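Local coordinates for protein acetylglutamate kinase (PDB 3L86) that catalyses the ATP-dependent phosphorylation of N-acetyl-L-glutamate to N-acetyl-L-glutamyl 5-phosphate, the second step from glutamate to acetylornithine in arginine biosynthesis, at residues V40-G45 with V70-G75; F77-L82 with V105-A110; H109-L114 with L177-Y182. One frame throughout, in Å; residues are numbered along the deposited sequence.

Contact 1. Residues V40-G45 with V70-G75; sequences VIKIGG and VIVHGG. With NLG (N-acetyl-L-glutamate), chain C; ADP (adenosine-5'-diphosphate), chain B.
In I43 chi1 of -57° lays CG1 beside the backbone nitrogen, and CD1 of I43 meets CG2 of I71 at 3.6 Å, the side chains slanting across each other. K42 turns to the other face. Its CG lies 4.1 Å from CG1 of V72, and bends at all three remaining torsions bring NZ near the beta-phosphate of ADP, 3.7 Å from O1B, a proximity rather than a bond; K249 NZ, a like charge, lies close too, and D194 makes a long, weak ion pair. Between the two faces, the parallel strands share four backbone hydrogen bonds: I41 N to V70 O, V72 N to I41 O, I43 N to V72 O and G74 N to I43 O. The ring of H73 leads away from strand 38-43, and ND1 reaches G74 O at 3.0 Å and 173°, in the ring plane and on a carbonyl lone pair, which fixes the ring's rotation. The glycine ends stay side by side, G45 CA 4.0 Å from G75 CA, but serve different ligands: G45 N makes a weak bond of 3.3 Å to O3B of ADP, while G75 N gives OE2 of N-acetylglutamate one of 2.8 Å at 171°. These are the two strands of the beta-alpha-beta unit 38-43, 53-64, 68-73 of the amino acid kinase fold, whose C-terminal ends contribute to the phosphoryl-transfer site, where K42 is predicted to stabilise the transition state.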
loop_
_atom_site.group_PDB
_atom_site.type_symbol
_atom_site.label_atom_id
_atom_site.label_comp_id
_atom_site.label_asym_id
_atom_site.label_seq_id
_atom_site.Cartn_x
_atom_site.Cartn_y
_atom_site.Cartn_z
ATOM N N VAL A 40 2.702 -9.533 3.304
ATOM C CA VAL A 40 2.112 -8.185 3.302
ATOM C C VAL A 40 1.214 -8.018 2.049
ATOM O O VAL A 40 1.653 -8.303 0.928
ATOM C CB VAL A 40 3.216 -7.086 3.380
ATOM C CG1 VAL A 40 2.624 -5.628 3.247
ATOM C CG2 VAL A 40 4.027 -7.262 4.743
ATOM N N ILE A 41 -0.048 -7.637 2.267
ATOM C CA ILE A 41 -1.014 -7.328 1.180
ATOM C C ILE A 41 -1.339 -5.830 1.151
ATOM O O ILE A 41 -1.946 -5.304 2.088
ATOM C CB ILE A 41 -2.300 -8.116 1.362
ATOM C CG1 ILE A 41 -1.948 -9.623 1.369
ATOM C CG2 ILE A 41 -3.368 -7.804 0.239
ATOM C CD1 ILE A 41 -2.707 -10.448 2.375
ATOM N N LYS A 42 -0.972 -5.158 0.057
ATOM C CA LYS A 42 -1.330 -3.748 -0.140
ATOM C C LYS A 42 -2.552 -3.674 -1.082
ATOM O O LYS A 42 -2.588 -4.299 -2.150
ATOM C CB LYS A 42 -0.111 -3.036 -0.739
ATOM C CG LYS A 42 -0.128 -1.489 -0.788
ATOM C CD LYS A 42 -1.254 -0.887 -1.624
ATOM C CE LYS A 42 -1.074 -0.947 -3.135
ATOM N NZ LYS A 42 -1.722 0.380 -3.635
ATOM N N ILE A 43 -3.573 -2.942 -0.686
ATOM C CA ILE A 43 -4.855 -2.909 -1.437
ATOM C C ILE A 43 -5.083 -1.466 -1.949
ATOM O O ILE A 43 -5.141 -0.508 -1.116
ATOM C CB ILE A 43 -6.078 -3.447 -0.536
ATOM C CG1 ILE A 43 -5.820 -4.847 -0.017
ATOM C CG2 ILE A 43 -7.434 -3.519 -1.335
ATOM C CD1 ILE A 43 -6.620 -5.228 1.249
ATOM N N GLY A 44 -5.205 -1.292 -3.296
ATOM C CA GLY A 44 -5.463 0.059 -3.936
ATOM C C GLY A 44 -6.858 0.673 -3.759
ATOM O O GLY A 44 -7.726 0.067 -3.171
ATOM N N GLY A 45 -7.085 1.892 -4.244
ATOM C CA GLY A 45 -8.395 2.573 -4.035
ATOM C C GLY A 45 -9.600 1.809 -4.598
ATOM O O GLY A 45 -10.486 1.346 -3.847
ATOM N N VAL A 70 -0.294 -8.829 7.186
ATOM C CA VAL A 70 -0.417 -7.378 7.488
ATOM C C VAL A 70 -1.006 -6.735 6.243
ATOM O O VAL A 70 -0.542 -7.048 5.150
ATOM C CB VAL A 70 0.968 -6.716 7.820
ATOM C CG1 VAL A 70 0.821 -5.210 7.969
ATOM C CG2 VAL A 70 1.591 -7.335 9.145
ATOM N N ILE A 71 -2.039 -5.888 6.397
ATOM C CA ILE A 71 -2.696 -5.186 5.295
ATOM C C ILE A 71 -2.408 -3.653 5.338
ATOM O O ILE A 71 -2.550 -2.986 6.401
ATOM C CB ILE A 71 -4.244 -5.447 5.258
ATOM C CG1 ILE A 71 -4.566 -6.881 4.791
ATOM C CG2 ILE A 71 -5.039 -4.373 4.349
ATOM C CD1 ILE A 71 -6.058 -7.284 5.022
ATOM N N VAL A 72 -1.937 -3.125 4.200
ATOM C CA VAL A 72 -1.702 -1.693 3.938
ATOM C C VAL A 72 -2.692 -1.351 2.799
ATOM O O VAL A 72 -3.018 -2.223 1.994
ATOM C CB VAL A 72 -0.233 -1.431 3.490
ATOM C CG1 VAL A 72 -0.007 0.039 2.977
ATOM C CG2 VAL A 72 0.786 -1.866 4.658
ATOM N N HIS A 73 -3.243 -0.128 2.826
ATOM C CA HIS A 73 -4.168 0.347 1.822
ATOM C C HIS A 73 -3.973 1.860 1.519
ATOM O O HIS A 73 -3.508 2.667 2.420
ATOM C CB HIS A 73 -5.627 0.053 2.219
ATOM C CG HIS A 73 -6.189 0.973 3.264
ATOM N ND1 HIS A 73 -6.700 2.233 2.958
ATOM C CD2 HIS A 73 -6.389 0.793 4.593
ATOM C CE1 HIS A 73 -7.150 2.798 4.070
ATOM N NE2 HIS A 73 -6.999 1.934 5.068
ATOM N N GLY A 74 -4.305 2.236 0.279
ATOM C CA GLY A 74 -4.388 3.665 -0.133
ATOM C C GLY A 74 -5.831 4.115 -0.375
ATOM O O GLY A 74 -6.781 3.678 0.342
ATOM N N GLY A 75 -6.029 4.980 -1.373
ATOM C CA GLY A 75 -7.358 5.562 -1.628
ATOM C C GLY A 75 -7.400 6.753 -2.590
ATOM O O GLY A 75 -8.267 7.622 -2.469
HETATM C CA NLG C . -1.035 9.219 -1.960
HETATM C C NLG C . 0.057 10.096 -2.201
HETATM O OXT NLG C . 0.316 10.635 -3.282
HETATM O O NLG C . 0.994 10.442 -1.582
HETATM C CB NLG C . -1.767 8.383 -0.895
HETATM C CG NLG C . -2.930 7.380 -1.285
HETATM C CD NLG C . -2.756 6.156 -2.281
HETATM O OE1 NLG C . -1.637 5.818 -2.541
HETATM O OE2 NLG C . -3.692 5.553 -2.831
HETATM C C7 NLG C . -2.933 10.062 -3.055
HETATM C C8 NLG C . -3.736 9.786 -3.914
HETATM O O7 NLG C . -2.901 11.050 -2.362
HETATM N N2 NLG C . -1.960 9.277 -2.791
HETATM P PB ADP B . -3.795 2.024 -7.217
HETATM O O1B ADP B . -2.491 2.435 -6.594
HETATM O O2B ADP B . -4.066 0.513 -7.221
HETATM O O3B ADP B . -4.937 2.763 -6.614
HETATM P PA ADP B . -2.966 3.655 -9.571
HETATM O O1A ADP B . -3.884 4.359 -10.562
HETATM O O2A ADP B . -2.196 4.525 -8.619
HETATM O O3A ADP B . -3.786 2.456 -8.783
HETATM O "O5'" ADP B . -1.965 2.795 -10.505
HETATM C "C5'" ADP B . -2.527 1.824 -11.424
HETATM C "C4'" ADP B . -2.663 2.483 -12.828
HETATM O "O4'" ADP B . -1.402 2.751 -13.477
HETATM C "C3'" ADP B . -3.431 1.633 -13.852
HETATM O "O3'" ADP B . -4.824 1.796 -13.604
HETATM C "C2'" ADP B . -3.063 2.280 -15.182
HETATM O "O2'" ADP B . -4.018 3.308 -15.412
HETATM C "C1'" ADP B . -1.753 3.005 -14.883
HETATM N N9 ADP B . -0.650 2.490 -15.738
HETATM C C8 ADP B . 0.266 3.299 -16.344
HETATM N N7 ADP B . 1.169 2.540 -17.019
HETATM C C5 ADP B . 0.801 1.244 -16.864
HETATM C C6 ADP B . 1.277 -0.052 -17.338
HETATM N N6 ADP B . 2.412 -0.144 -18.081
HETATM N N1 ADP B . 0.628 -1.180 -16.936
HETATM C C2 ADP B . -0.456 -1.128 -16.179
HETATM N N3 ADP B . -0.956 0.017 -15.714
HETATM C C4 ADP B . -0.393 1.222 -16.030
#

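Contact 2. Residues F77-L82 with V105-A110; sequences FAINKL and VLVSHA. With NLG (N-acetyl-L-glutamate), chain C.
The carbonyl oxygen L106 O accepts the hydrogen bond of A110 N, one helical turn on, at 3.0 Å, and methyl CD2 of L82 from the other helix packs against the same oxygen at 3.3 Å. L82 has the largest share of the contact. Its CG stands anti to the backbone nitrogen (chi1 -163°), which sends the branch across to the partner helix, where CD2 also touches CB of A110 at 3.7 Å and CD2 of the H109 imidazole at 3.6 Å. The leucine and histidine side chains cross at about a right angle, and the methyl meets the ring obliquely; the polar end of the ring, ND1, is bonded to D113. On the outer side CG of L82 rests against CD2 of L106 at 4.2 Å, these two side chains slanting across one another. Toward the substrate, I79 takes over. Its CG1 sits 3.9 Å from CB of A110, CD1 reaches CG1 of V107, and the same CD1 lies 3.6 Å from O7, the acetyl oxygen of N-acetylglutamate. One isoleucine thus faces both the helix packing and the ligand pocket. CB of A110 receives both I79 and L82, and A78 comes up beside it. The axes of the two short segments come within 9.1 Å, their directions 130° apart. Helix 76-85, which follows strand 68-73, lies here against the early part of the long helix 101-125; V107 turns on to N190 of strand 188-190, and A78 also meets V115 farther along the long helix.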
loop_
_atom_site.group_PDB
_atom_site.type_symbol
_atom_site.label_atom_id
_atom_site.label_comp_id
_atom_site.label_asym_id
_atom_site.label_seq_id
_atom_site.Cartn_x
_atom_site.Cartn_y
_atom_site.Cartn_z
ATOM N N PHE A 77 -8.495 7.361 -5.655
ATOM C CA PHE A 77 -9.803 7.533 -6.298
ATOM C C PHE A 77 -10.819 8.232 -5.348
ATOM O O PHE A 77 -11.434 9.253 -5.710
ATOM C CB PHE A 77 -10.181 6.113 -6.759
ATOM C CG PHE A 77 -11.639 5.856 -7.018
ATOM C CD1 PHE A 77 -12.225 6.206 -8.235
ATOM C CD2 PHE A 77 -12.390 5.103 -6.107
ATOM C CE1 PHE A 77 -13.600 5.885 -8.525
ATOM C CE2 PHE A 77 -13.748 4.771 -6.381
ATOM C CZ PHE A 77 -14.349 5.167 -7.598
ATOM N N ALA A 78 -10.889 7.766 -4.088
ATOM C CA ALA A 78 -11.670 8.452 -3.024
ATOM C C ALA A 78 -11.275 9.878 -2.635
ATOM O O ALA A 78 -12.164 10.737 -2.515
ATOM C CB ALA A 78 -11.829 7.571 -1.778
ATOM N N ILE A 79 -9.973 10.147 -2.443
ATOM C CA ILE A 79 -9.472 11.479 -2.185
ATOM C C ILE A 79 -9.831 12.453 -3.362
ATOM O O ILE A 79 -10.189 13.634 -3.132
ATOM C CB ILE A 79 -7.940 11.480 -1.970
ATOM C CG1 ILE A 79 -7.517 10.503 -0.786
ATOM C CG2 ILE A 79 -7.457 12.947 -1.731
ATOM C CD1 ILE A 79 -5.969 10.129 -0.720
ATOM N N ASN A 80 -9.695 11.959 -4.604
ATOM C CA ASN A 80 -10.018 12.752 -5.799
ATOM C C ASN A 80 -11.484 13.204 -5.744
ATOM O O ASN A 80 -11.814 14.378 -5.909
ATOM C CB ASN A 80 -9.768 11.935 -7.086
ATOM C CG ASN A 80 -8.301 11.788 -7.426
ATOM O OD1 ASN A 80 -7.410 12.434 -6.850
ATOM N ND2 ASN A 80 -8.038 10.969 -8.424
ATOM N N LYS A 81 -12.364 12.246 -5.504
ATOM C CA LYS A 81 -13.808 12.488 -5.431
ATOM C C LYS A 81 -14.048 13.580 -4.421
ATOM O O LYS A 81 -14.620 14.659 -4.713
ATOM C CB LYS A 81 -14.511 11.226 -4.936
ATOM C CG LYS A 81 -15.710 10.821 -5.721
ATOM N N LEU A 82 -13.635 13.300 -3.197
ATOM C CA LEU A 82 -13.739 14.282 -2.119
ATOM C C LEU A 82 -13.183 15.661 -2.433
ATOM O O LEU A 82 -13.764 16.683 -2.048
ATOM C CB LEU A 82 -13.115 13.700 -0.836
ATOM C CG LEU A 82 -13.379 14.279 0.528
ATOM C CD1 LEU A 82 -14.886 14.359 0.895
ATOM C CD2 LEU A 82 -12.529 13.416 1.533
ATOM N N VAL A 105 -6.671 17.361 6.024
ATOM C CA VAL A 105 -8.006 17.065 6.618
ATOM C C VAL A 105 -8.812 16.149 5.664
ATOM O O VAL A 105 -9.460 15.184 6.086
ATOM C CB VAL A 105 -8.850 18.376 6.840
ATOM C CG1 VAL A 105 -10.318 18.017 7.208
ATOM C CG2 VAL A 105 -8.241 19.240 7.961
ATOM N N LEU A 106 -8.804 16.488 4.377
ATOM C CA LEU A 106 -9.493 15.698 3.342
ATOM C C LEU A 106 -8.870 14.302 3.163
ATOM O O LEU A 106 -9.594 13.288 3.077
ATOM C CB LEU A 106 -9.470 16.481 1.995
ATOM C CG LEU A 106 -10.130 17.879 2.114
ATOM C CD1 LEU A 106 -9.929 18.767 0.843
ATOM C CD2 LEU A 106 -11.576 17.609 2.311
ATOM N N VAL A 107 -7.524 14.260 3.090
ATOM C CA VAL A 107 -6.777 12.998 2.867
ATOM C C VAL A 107 -7.075 11.977 3.997
ATOM O O VAL A 107 -7.393 10.805 3.729
ATOM C CB VAL A 107 -5.234 13.242 2.662
ATOM C CG1 VAL A 107 -4.398 11.925 2.647
ATOM C CG2 VAL A 107 -4.912 14.058 1.356
ATOM N N SER A 108 -6.956 12.406 5.255
ATOM C CA SER A 108 -7.143 11.472 6.373
ATOM C C SER A 108 -8.590 11.040 6.507
ATOM O O SER A 108 -8.854 9.844 6.792
ATOM C CB SER A 108 -6.600 12.044 7.708
ATOM O OG SER A 108 -7.316 13.193 8.052
ATOM N N HIS A 109 -9.540 11.950 6.253
ATOM C CA HIS A 109 -10.972 11.553 6.228
ATOM C C HIS A 109 -11.280 10.489 5.137
ATOM O O HIS A 109 -11.924 9.484 5.400
ATOM C CB HIS A 109 -11.895 12.768 5.984
ATOM C CG HIS A 109 -13.319 12.397 5.713
ATOM N ND1 HIS A 109 -14.054 11.577 6.561
ATOM C CD2 HIS A 109 -14.156 12.750 4.706
ATOM C CE1 HIS A 109 -15.270 11.415 6.054
ATOM N NE2 HIS A 109 -15.363 12.126 4.940
ATOM N N ALA A 110 -10.822 10.689 3.904
ATOM C CA ALA A 110 -11.109 9.663 2.887
ATOM C C ALA A 110 -10.437 8.294 3.233
ATOM O O ALA A 110 -11.035 7.205 3.093
ATOM C CB ALA A 110 -10.669 10.174 1.493
HETATM C CA NLG C . -1.035 9.219 -1.960
HETATM C C NLG C . 0.057 10.096 -2.201
HETATM O OXT NLG C . 0.316 10.635 -3.282
HETATM O O NLG C . 0.994 10.442 -1.582
HETATM C CB NLG C . -1.767 8.383 -0.895
HETATM C CG NLG C . -2.930 7.380 -1.285
HETATM C CD NLG C . -2.756 6.156 -2.281
HETATM O OE1 NLG C . -1.637 5.818 -2.541
HETATM O OE2 NLG C . -3.692 5.553 -2.831
HETATM C C7 NLG C . -2.933 10.062 -3.055
HETATM C C8 NLG C . -3.736 9.786 -3.914
HETATM O O7 NLG C . -2.901 11.050 -2.362
HETATM N N2 NLG C . -1.960 9.277 -2.791
#

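Contact 3. Residues H109-L114 with L177-Y182; sequences HALLDL and LASLGY
L111 and L112 of helix 101-125 lie side by side against A178 and L180 of strand 174-182. In L111 CG stands anti to the carbonyl carbon (chi1 -71°) and the chain runs on extended (chi2 178°), carrying CD1 out to the turn: it lies 3.7 Å from S179 O, equally far from S179 OG, and 3.8 Å from CD2 of L180. Beside it L112 puts CD2 against CB of A178 at 3.9 Å, and its CG faces CD1 of L180. The two leucines therefore meet different methyls of L180, CD2 for L111 and CD1 for L112, while CB of L111 approaches CB of A178 to 4.3 Å. Here the strand itself is kinked. S179 is the centre of an inverse gamma turn, closed by the bond from L180 N to A178 O at 2.9 Å, and the serine at this turn touches N-acetylglutamate. On the far side of the helix, away from the strand, H109 ND1 donates to D113 OD2 at 2.8 Å and 165°. The carboxylate uses its anti lone pair, and the oxygen lies close to the imidazole plane, a grip that would hold the ring's rotation. Between helix and strand the chemistry is almost wholly apolar: the polar groups find their partners within their own segments or in neighbouring elements, and methyl packing probably keeps the turn against the helix.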
loop_
_atom_site.group_PDB
_atom_site.type_symbol
_atom_site.label_atom_id
_atom_site.label_comp_id
_atom_site.label_asym_id
_atom_site.label_seq_id
_atom_site.Cartn_x
_atom_site.Cartn_y
_atom_site.Cartn_z
ATOM N N HIS A 109 -9.540 11.950 6.253
ATOM C CA HIS A 109 -10.972 11.553 6.228
ATOM C C HIS A 109 -11.280 10.489 5.137
ATOM O O HIS A 109 -11.924 9.484 5.400
ATOM C CB HIS A 109 -11.895 12.768 5.984
ATOM C CG HIS A 109 -13.319 12.397 5.713
ATOM N ND1 HIS A 109 -14.054 11.577 6.561
ATOM C CD2 HIS A 109 -14.156 12.750 4.706
ATOM C CE1 HIS A 109 -15.270 11.415 6.054
ATOM N NE2 HIS A 109 -15.363 12.126 4.940
ATOM N N ALA A 110 -10.822 10.689 3.904
ATOM C CA ALA A 110 -11.109 9.663 2.887
ATOM C C ALA A 110 -10.437 8.294 3.233
ATOM O O ALA A 110 -11.035 7.205 3.093
ATOM C CB ALA A 110 -10.669 10.174 1.493
ATOM N N LEU A 111 -9.177 8.335 3.648
ATOM C CA LEU A 111 -8.451 7.084 3.944
ATOM C C LEU A 111 -9.037 6.310 5.156
ATOM O O LEU A 111 -9.288 5.096 5.045
ATOM C CB LEU A 111 -6.958 7.371 4.169
ATOM C CG LEU A 111 -6.111 7.778 2.947
ATOM C CD1 LEU A 111 -4.666 8.067 3.394
ATOM C CD2 LEU A 111 -6.163 6.686 1.900
ATOM N N LEU A 112 -9.251 6.984 6.297
ATOM C CA LEU A 112 -9.766 6.329 7.503
ATOM C C LEU A 112 -11.268 6.019 7.448
ATOM O O LEU A 112 -11.689 4.908 7.799
ATOM C CB LEU A 112 -9.434 7.119 8.793
ATOM C CG LEU A 112 -7.912 7.312 9.042
ATOM C CD1 LEU A 112 -7.692 8.333 10.165
ATOM C CD2 LEU A 112 -7.157 5.985 9.316
ATOM N N ASP A 113 -12.083 6.991 7.034
ATOM C CA ASP A 113 -13.538 6.855 7.226
ATOM C C ASP A 113 -14.217 6.303 5.990
ATOM O O ASP A 113 -15.229 5.577 6.107
ATOM C CB ASP A 113 -14.158 8.225 7.568
ATOM C CG ASP A 113 -13.528 8.854 8.784
ATOM O OD1 ASP A 113 -13.392 8.154 9.799
ATOM O OD2 ASP A 113 -13.170 10.042 8.729
ATOM N N LEU A 114 -13.678 6.654 4.817
ATOM C CA LEU A 114 -14.258 6.255 3.500
ATOM C C LEU A 114 -13.641 5.008 2.796
ATOM O O LEU A 114 -14.237 4.463 1.828
ATOM C CB LEU A 114 -14.175 7.430 2.530
ATOM C CG LEU A 114 -15.261 8.501 2.477
ATOM C CD1 LEU A 114 -15.956 8.645 3.750
ATOM C CD2 LEU A 114 -14.827 9.814 1.947
ATOM N N LEU A 177 -3.528 -0.943 8.065
ATOM C CA LEU A 177 -2.842 0.373 8.046
ATOM C C LEU A 177 -3.101 1.238 6.837
ATOM O O LEU A 177 -2.662 0.937 5.719
ATOM C CB LEU A 177 -1.349 0.175 8.023
ATOM C CG LEU A 177 -0.440 0.206 9.190
ATOM C CD1 LEU A 177 -0.904 -0.858 10.195
ATOM C CD2 LEU A 177 1.017 -0.075 8.704
ATOM N N ALA A 178 -3.715 2.382 7.068
ATOM C CA ALA A 178 -3.841 3.427 6.023
ATOM C C ALA A 178 -2.485 4.061 5.673
ATOM O O ALA A 178 -1.577 4.048 6.515
ATOM C CB ALA A 178 -4.800 4.524 6.505
ATOM N N SER A 179 -2.384 4.687 4.476
ATOM C CA SER A 179 -1.103 5.254 4.056
ATOM C C SER A 179 -0.859 6.665 4.631
ATOM O O SER A 179 -1.054 7.682 3.899
ATOM C CB SER A 179 -0.959 5.276 2.535
ATOM O OG SER A 179 -2.051 5.952 1.902
ATOM N N LEU A 180 -0.488 6.691 5.917
ATOM C CA LEU A 180 -0.278 7.914 6.736
ATOM C C LEU A 180 0.906 7.660 7.673
ATOM O O LEU A 180 1.105 6.528 8.149
ATOM C CB LEU A 180 -1.529 8.248 7.597
ATOM C CG LEU A 180 -2.851 8.659 6.841
ATOM C CD1 LEU A 180 -4.055 8.671 7.798
ATOM C CD2 LEU A 180 -2.775 10.039 6.067
ATOM N N GLY A 181 1.717 8.686 7.910
ATOM C CA GLY A 181 2.776 8.588 8.902
ATOM C C GLY A 181 2.929 9.913 9.693
ATOM O O GLY A 181 2.216 10.904 9.445
ATOM N N TYR A 182 3.868 9.946 10.622
ATOM C CA TYR A 182 4.010 11.138 11.494
ATOM C C TYR A 182 5.452 11.687 11.585
ATOM O O TYR A 182 6.370 10.939 11.846
ATOM C CB TYR A 182 3.526 10.814 12.910
ATOM C CG TYR A 182 2.016 10.766 13.043
ATOM C CD1 TYR A 182 1.295 9.642 12.585
ATOM C CD2 TYR A 182 1.316 11.814 13.640
ATOM C CE1 TYR A 182 -0.104 9.576 12.721
ATOM C CE2 TYR A 182 -0.083 11.737 13.802
ATOM C CZ TYR A 182 -0.760 10.608 13.335
ATOM O OH TYR A 182 -2.123 10.521 13.453
#

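Contacts 1 and 3 are both buried, contact 1 within the central sheet and contact 3 where helix 101-125 packs on it; strands 68-73 and 174-182 are neighbours there, with probable backbone bonds between L177 and both I71 and H73. Contact 2 lies farther out, partly exposed, and shares helix 101-125 with contact 3 through H109 and A110. Their chemistry follows their place: the strand pair of contact 1 is stitched by backbone hydrogen bonds and ends in polar grips on ligands, whereas contacts 2 and 3 rest on methyl packing of a helix against a second helix or a strand. All three nevertheless reach N-acetylglutamate, through G75, I79 and S179 respectively; ADP is met directly in contact 1.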